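Local coordinates for 11S globulin (Wrightia tinctoria, PDB 5WXU), which binds the plant hormone auxin and probably serves as a hexameric seed storage protein of the 11S globulin family, at residues 220-232 and 245-257. Numbering follows the deposited sequence.
Sequences LLWNNVFQPLDPQ and IKKLQSENDFRGY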
loop_
_atom_site.group_PDB
_atom_site.type_symbol
_atom_site.label_atom_id
_atom_site.label_comp_id
_atom_site.label_asym_id
_atom_site.label_seq_id
_atom_site.Cartn_x
_atom_site.Cartn_y
_atom_site.Cartn_z
ATOM N N LEU B 220 39.783 -3.730 -2.362
ATOM C CA LEU B 220 38.784 -3.185 -1.501
ATOM C C LEU B 220 38.541 -1.731 -1.862
ATOM O O LEU B 220 39.474 -0.959 -2.153
ATOM C CB LEU B 220 39.200 -3.320 -0.022
ATOM C CG LEU B 220 39.389 -4.788 0.452
ATOM C CD1 LEU B 220 40.154 -4.802 1.763
ATOM C CD2 LEU B 220 38.058 -5.526 0.610
ATOM N N LEU B 221 37.262 -1.361 -1.828
ATOM C CA LEU B 221 36.849 0.003 -1.982
ATOM C C LEU B 221 36.587 0.513 -0.589
ATOM O O LEU B 221 35.491 0.344 -0.058
ATOM C CB LEU B 221 35.617 0.052 -2.891
ATOM C CG LEU B 221 35.769 -0.537 -4.313
ATOM C CD1 LEU B 221 34.432 -0.528 -5.097
ATOM C CD2 LEU B 221 36.864 0.172 -5.110
ATOM N N TRP B 222 37.620 1.068 0.040
ATOM C CA TRP B 222 37.604 1.428 1.419
ATOM C C TRP B 222 38.412 2.706 1.532
ATOM O O TRP B 222 39.593 2.716 1.215
ATOM C CB TRP B 222 38.203 0.264 2.236
ATOM C CG TRP B 222 38.204 0.356 3.689
ATOM C CD1 TRP B 222 38.488 1.478 4.429
ATOM C CD2 TRP B 222 37.980 -0.710 4.654
ATOM N NE1 TRP B 222 38.441 1.174 5.785
ATOM C CE2 TRP B 222 38.189 -0.162 5.943
ATOM C CE3 TRP B 222 37.721 -2.098 4.539
ATOM C CZ2 TRP B 222 38.008 -0.906 7.124
ATOM C CZ3 TRP B 222 37.577 -2.877 5.753
ATOM C CH2 TRP B 222 37.710 -2.258 7.014
ATOM N N ASN B 223 37.813 3.788 1.964
ATOM C CA ASN B 223 38.447 5.064 1.815
ATOM C C ASN B 223 37.925 6.092 2.829
ATOM O O ASN B 223 36.744 6.083 3.194
ATOM C CB ASN B 223 37.971 5.535 0.400
ATOM C CG ASN B 223 38.622 6.791 -0.082
ATOM O OD1 ASN B 223 39.862 6.919 -0.019
ATOM N ND2 ASN B 223 37.797 7.750 -0.615
ATOM N N ASN B 224 38.801 6.990 3.288
ATOM C CA ASN B 224 38.435 8.179 3.996
ATOM C C ASN B 224 37.928 9.215 2.964
ATOM O O ASN B 224 38.716 9.733 2.126
ATOM C CB ASN B 224 39.655 8.767 4.751
ATOM C CG ASN B 224 39.371 10.074 5.441
ATOM O OD1 ASN B 224 38.369 10.741 5.210
ATOM N ND2 ASN B 224 40.312 10.493 6.340
ATOM N N VAL B 225 36.639 9.513 2.997
ATOM C CA VAL B 225 36.030 10.388 1.954
ATOM C C VAL B 225 36.517 11.809 1.869
ATOM O O VAL B 225 36.270 12.477 0.832
ATOM C CB VAL B 225 34.445 10.452 2.049
ATOM C CG1 VAL B 225 33.879 9.100 1.906
ATOM C CG2 VAL B 225 33.896 11.171 3.221
ATOM N N PHE B 226 37.220 12.280 2.919
ATOM C CA PHE B 226 37.749 13.617 2.935
ATOM C C PHE B 226 39.071 13.708 2.188
ATOM O O PHE B 226 39.407 14.773 1.715
ATOM C CB PHE B 226 37.952 14.097 4.365
ATOM C CG PHE B 226 36.684 14.174 5.178
ATOM C CD1 PHE B 226 35.662 14.998 4.785
ATOM C CD2 PHE B 226 36.507 13.383 6.322
ATOM C CE1 PHE B 226 34.481 15.049 5.499
ATOM C CE2 PHE B 226 35.330 13.423 7.037
ATOM C CZ PHE B 226 34.333 14.306 6.652
ATOM N N GLN B 227 39.770 12.585 2.044
ATOM C CA GLN B 227 41.044 12.554 1.334
ATOM C C GLN B 227 41.020 13.013 -0.117
ATOM O O GLN B 227 41.923 13.726 -0.514
ATOM C CB GLN B 227 41.716 11.162 1.466
ATOM C CG GLN B 227 42.224 10.995 2.888
ATOM C CD GLN B 227 42.923 9.674 3.168
ATOM O OE1 GLN B 227 43.052 8.833 2.298
ATOM N NE2 GLN B 227 43.502 9.557 4.380
ATOM N N PRO B 228 40.027 12.581 -0.931
ATOM C CA PRO B 228 40.053 13.003 -2.370
ATOM C C PRO B 228 39.547 14.377 -2.657
ATOM O O PRO B 228 39.198 14.660 -3.787
ATOM C CB PRO B 228 39.190 11.938 -3.054
ATOM C CG PRO B 228 38.300 11.394 -1.982
ATOM C CD PRO B 228 39.138 11.409 -0.725
ATOM N N LEU B 229 39.490 15.263 -1.668
ATOM C CA LEU B 229 38.954 16.601 -1.792
ATOM C C LEU B 229 40.084 17.628 -1.541
ATOM O O LEU B 229 41.091 17.370 -0.788
ATOM C CB LEU B 229 37.845 16.798 -0.776
ATOM C CG LEU B 229 36.653 15.808 -0.898
ATOM C CD1 LEU B 229 35.588 16.024 0.153
ATOM C CD2 LEU B 229 36.032 15.930 -2.287
ATOM N N ASP B 230 39.909 18.819 -2.112
ATOM C CA ASP B 230 40.814 19.953 -1.867
ATOM C C ASP B 230 40.514 20.493 -0.505
ATOM O O ASP B 230 39.406 20.924 -0.234
ATOM C CB ASP B 230 40.561 21.027 -2.932
ATOM C CG ASP B 230 41.369 22.293 -2.749
ATOM O OD1 ASP B 230 42.059 22.500 -1.714
ATOM O OD2 ASP B 230 41.370 23.064 -3.720
ATOM N N PRO B 231 41.514 20.481 0.413
ATOM C CA PRO B 231 41.218 20.978 1.748
ATOM C C PRO B 231 40.833 22.414 1.832
ATOM O O PRO B 231 40.078 22.770 2.760
ATOM C CB PRO B 231 42.508 20.690 2.545
ATOM C CG PRO B 231 43.568 20.658 1.518
ATOM C CD PRO B 231 42.944 20.099 0.250
ATOM N N GLN B 232 41.244 23.260 0.893
ATOM C CA GLN B 232 40.876 24.670 0.931
ATOM C C GLN B 232 39.423 24.853 0.539
ATOM O O GLN B 232 38.766 25.671 1.079
ATOM C CB GLN B 232 41.739 25.530 -0.016
ATOM C CG GLN B 232 43.167 25.751 0.475
ATOM C CD GLN B 232 43.324 26.943 1.420
ATOM O OE1 GLN B 232 42.369 27.719 1.659
ATOM N NE2 GLN B 232 44.542 27.089 1.984
ATOM N N ILE B 245 40.849 20.888 8.241
ATOM C CA ILE B 245 40.445 19.925 7.213
ATOM C C ILE B 245 41.543 18.921 7.002
ATOM O O ILE B 245 41.299 17.791 6.684
ATOM C CB ILE B 245 40.054 20.590 5.837
ATOM C CG1 ILE B 245 38.926 21.599 6.038
ATOM C CG2 ILE B 245 39.628 19.519 4.810
ATOM C CD1 ILE B 245 37.637 21.063 6.585
ATOM N N LYS B 246 42.782 19.323 7.125
ATOM C CA LYS B 246 43.866 18.331 7.004
ATOM C C LYS B 246 43.882 17.239 8.064
ATOM O O LYS B 246 44.212 16.089 7.737
ATOM C CB LYS B 246 45.231 19.031 6.918
ATOM C CG LYS B 246 45.463 19.550 5.496
ATOM C CD LYS B 246 46.783 20.295 5.385
ATOM C CE LYS B 246 47.059 20.665 3.926
ATOM N NZ LYS B 246 48.445 21.167 3.667
ATOM N N LYS B 247 43.416 17.589 9.252
ATOM C CA LYS B 247 43.131 16.624 10.317
ATOM C C LYS B 247 41.940 15.692 9.944
ATOM O O LYS B 247 42.004 14.478 10.259
ATOM C CB LYS B 247 42.878 17.327 11.637
ATOM C CG LYS B 247 44.123 18.077 12.168
ATOM C CD LYS B 247 43.860 18.894 13.442
ATOM C CE LYS B 247 45.168 19.609 13.845
ATOM N NZ LYS B 247 44.941 20.726 14.803
ATOM N N LEU B 248 40.885 16.239 9.280
ATOM C CA LEU B 248 39.816 15.345 8.745
ATOM C C LEU B 248 40.354 14.331 7.765
ATOM O O LEU B 248 39.930 13.142 7.734
ATOM C CB LEU B 248 38.676 16.110 8.096
ATOM C CG LEU B 248 37.579 16.616 9.020
ATOM C CD1 LEU B 248 38.068 17.630 9.978
ATOM C CD2 LEU B 248 36.434 17.246 8.200
ATOM N N GLN B 249 41.317 14.779 6.963
ATOM C CA GLN B 249 41.983 13.933 5.955
ATOM C C GLN B 249 42.995 12.994 6.556
ATOM O O GLN B 249 43.489 12.120 5.869
ATOM C CB GLN B 249 42.636 14.783 4.831
ATOM C CG GLN B 249 41.637 15.702 4.140
ATOM C CD GLN B 249 42.276 16.508 3.027
ATOM O OE1 GLN B 249 43.297 17.154 3.226
ATOM N NE2 GLN B 249 41.687 16.440 1.831
ATOM N N SER B 250 43.270 13.181 7.839
ATOM C CA SER B 250 44.038 12.229 8.632
ATOM C C SER B 250 45.443 12.177 8.144
ATOM O O SER B 250 46.044 11.146 8.178
ATOM C CB SER B 250 43.445 10.810 8.582
ATOM O OG SER B 250 43.920 9.982 9.665
ATOM N N GLU B 251 45.970 13.267 7.631
ATOM C CA GLU B 251 47.334 13.175 7.170
ATOM C C GLU B 251 48.227 13.070 8.440
ATOM O O GLU B 251 47.904 13.608 9.568
ATOM C CB GLU B 251 47.695 14.219 6.071
ATOM C CG GLU B 251 47.667 13.662 4.589
ATOM C CD GLU B 251 46.928 12.298 4.358
ATOM O OE1 GLU B 251 47.477 11.210 4.730
ATOM O OE2 GLU B 251 45.814 12.286 3.756
ATOM N N ASN B 252 49.243 12.235 8.260
ATOM C CA ASN B 252 50.158 11.848 9.324
ATOM C C ASN B 252 49.474 11.166 10.498
ATOM O O ASN B 252 49.978 11.257 11.605
ATOM C CB ASN B 252 50.955 13.056 9.836
ATOM C CG ASN B 252 51.615 13.825 8.709
ATOM O OD1 ASN B 252 52.201 13.219 7.790
ATOM N ND2 ASN B 252 51.492 15.164 8.747
ATOM N N ASP B 253 48.324 10.507 10.273
ATOM C CA ASP B 253 47.572 9.840 11.353
ATOM C C ASP B 253 47.222 8.494 10.752
ATOM O O ASP B 253 46.325 8.420 9.902
ATOM C CB ASP B 253 46.373 10.731 11.743
ATOM C CG ASP B 253 45.354 10.055 12.693
ATOM O OD1 ASP B 253 45.571 8.889 13.124
ATOM O OD2 ASP B 253 44.330 10.741 13.011
ATOM N N PHE B 254 47.956 7.445 11.147
ATOM C CA PHE B 254 47.860 6.097 10.634
ATOM C C PHE B 254 47.391 5.088 11.705
ATOM O O PHE B 254 48.026 4.061 11.954
ATOM C CB PHE B 254 49.227 5.677 10.070
ATOM C CG PHE B 254 49.771 6.655 9.060
ATOM C CD1 PHE B 254 49.174 6.775 7.800
ATOM C CD2 PHE B 254 50.838 7.513 9.395
ATOM C CE1 PHE B 254 49.637 7.695 6.864
ATOM C CE2 PHE B 254 51.315 8.421 8.470
ATOM C CZ PHE B 254 50.709 8.524 7.207
ATOM N N ARG B 255 46.237 5.365 12.290
ATOM C CA ARG B 255 45.623 4.453 13.279
ATOM C C ARG B 255 44.655 3.430 12.674
ATOM O O ARG B 255 44.101 2.585 13.398
ATOM C CB ARG B 255 44.919 5.276 14.322
ATOM C CG ARG B 255 45.899 6.081 15.195
ATOM C CD ARG B 255 45.227 6.971 16.161
ATOM N NE ARG B 255 44.392 7.975 15.485
ATOM C CZ ARG B 255 43.374 8.629 16.034
ATOM N NH1 ARG B 255 43.009 8.457 17.304
ATOM N NH2 ARG B 255 42.701 9.465 15.297
ATOM N N GLY B 256 44.446 3.475 11.379
ATOM C CA GLY B 256 43.463 2.598 10.769
ATOM C C GLY B 256 42.082 3.194 11.041
ATOM O O GLY B 256 41.898 4.415 11.158
ATOM N N TYR B 257 41.094 2.312 11.109
ATOM C CA TYR B 257 39.695 2.780 11.165
ATOM C C TYR B 257 38.993 2.382 12.429
ATOM O O TYR B 257 37.766 2.493 12.550
ATOM C CB TYR B 257 38.956 2.250 9.924
ATOM C CG TYR B 257 39.523 2.789 8.652
ATOM C CD1 TYR B 257 40.562 2.175 8.007
ATOM C CD2 TYR B 257 39.061 3.975 8.145
ATOM C CE1 TYR B 257 41.107 2.766 6.875
ATOM C CE2 TYR B 257 39.558 4.528 6.995
ATOM C CZ TYR B 257 40.562 3.905 6.346
ATOM O OH TYR B 257 41.041 4.528 5.200
HETATM O O HOH W 1 41.458 6.236 3.379
#
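Trp222 and Tyr257 meet edge to face at one end of a largely buried contact, where the end of strand 221-224 and the loop after it are tied by side-chain amides to the close of helix 242-248 and the residues that follow, in the helical extension of the N-terminal cupin half. With CG opposite the backbone N (chi1 -176°), Trp222 swings its indole edge over the tyrosine ring, planes at 60°, with Trp222 NE1 3.2 Å from Tyr257 CD1. One water joins Tyr257 OH, Asn224 N and Gln227 OE1. A leucine in place of Tyr257 would probably leave the indole edge without its aromatic face and that water without the hydroxyl. Further along, Asn224 ND2 gives Leu248 O a nearly straight bond of 3.0 Å on a lone pair, and the same ND2 also bonds Gly204 O. The extended Gln249 side chain reaches into the type I turn from Phe226 to Leu229, where NE2 bonds Phe226 O at 2.8 Å and, weakly, Leu229 O; in return Gln227 NE2 bonds Gln249 O. Leu248 CD2 sits over the Phe226 ring, and Pro231 packs on Ile245. Leu234 of helix 231-238 touches Phe226 and Ile245, Phe201 of strand 198-201 stacks on Trp222, and His60 of strand 56-60 touches both Trp222 and Tyr257.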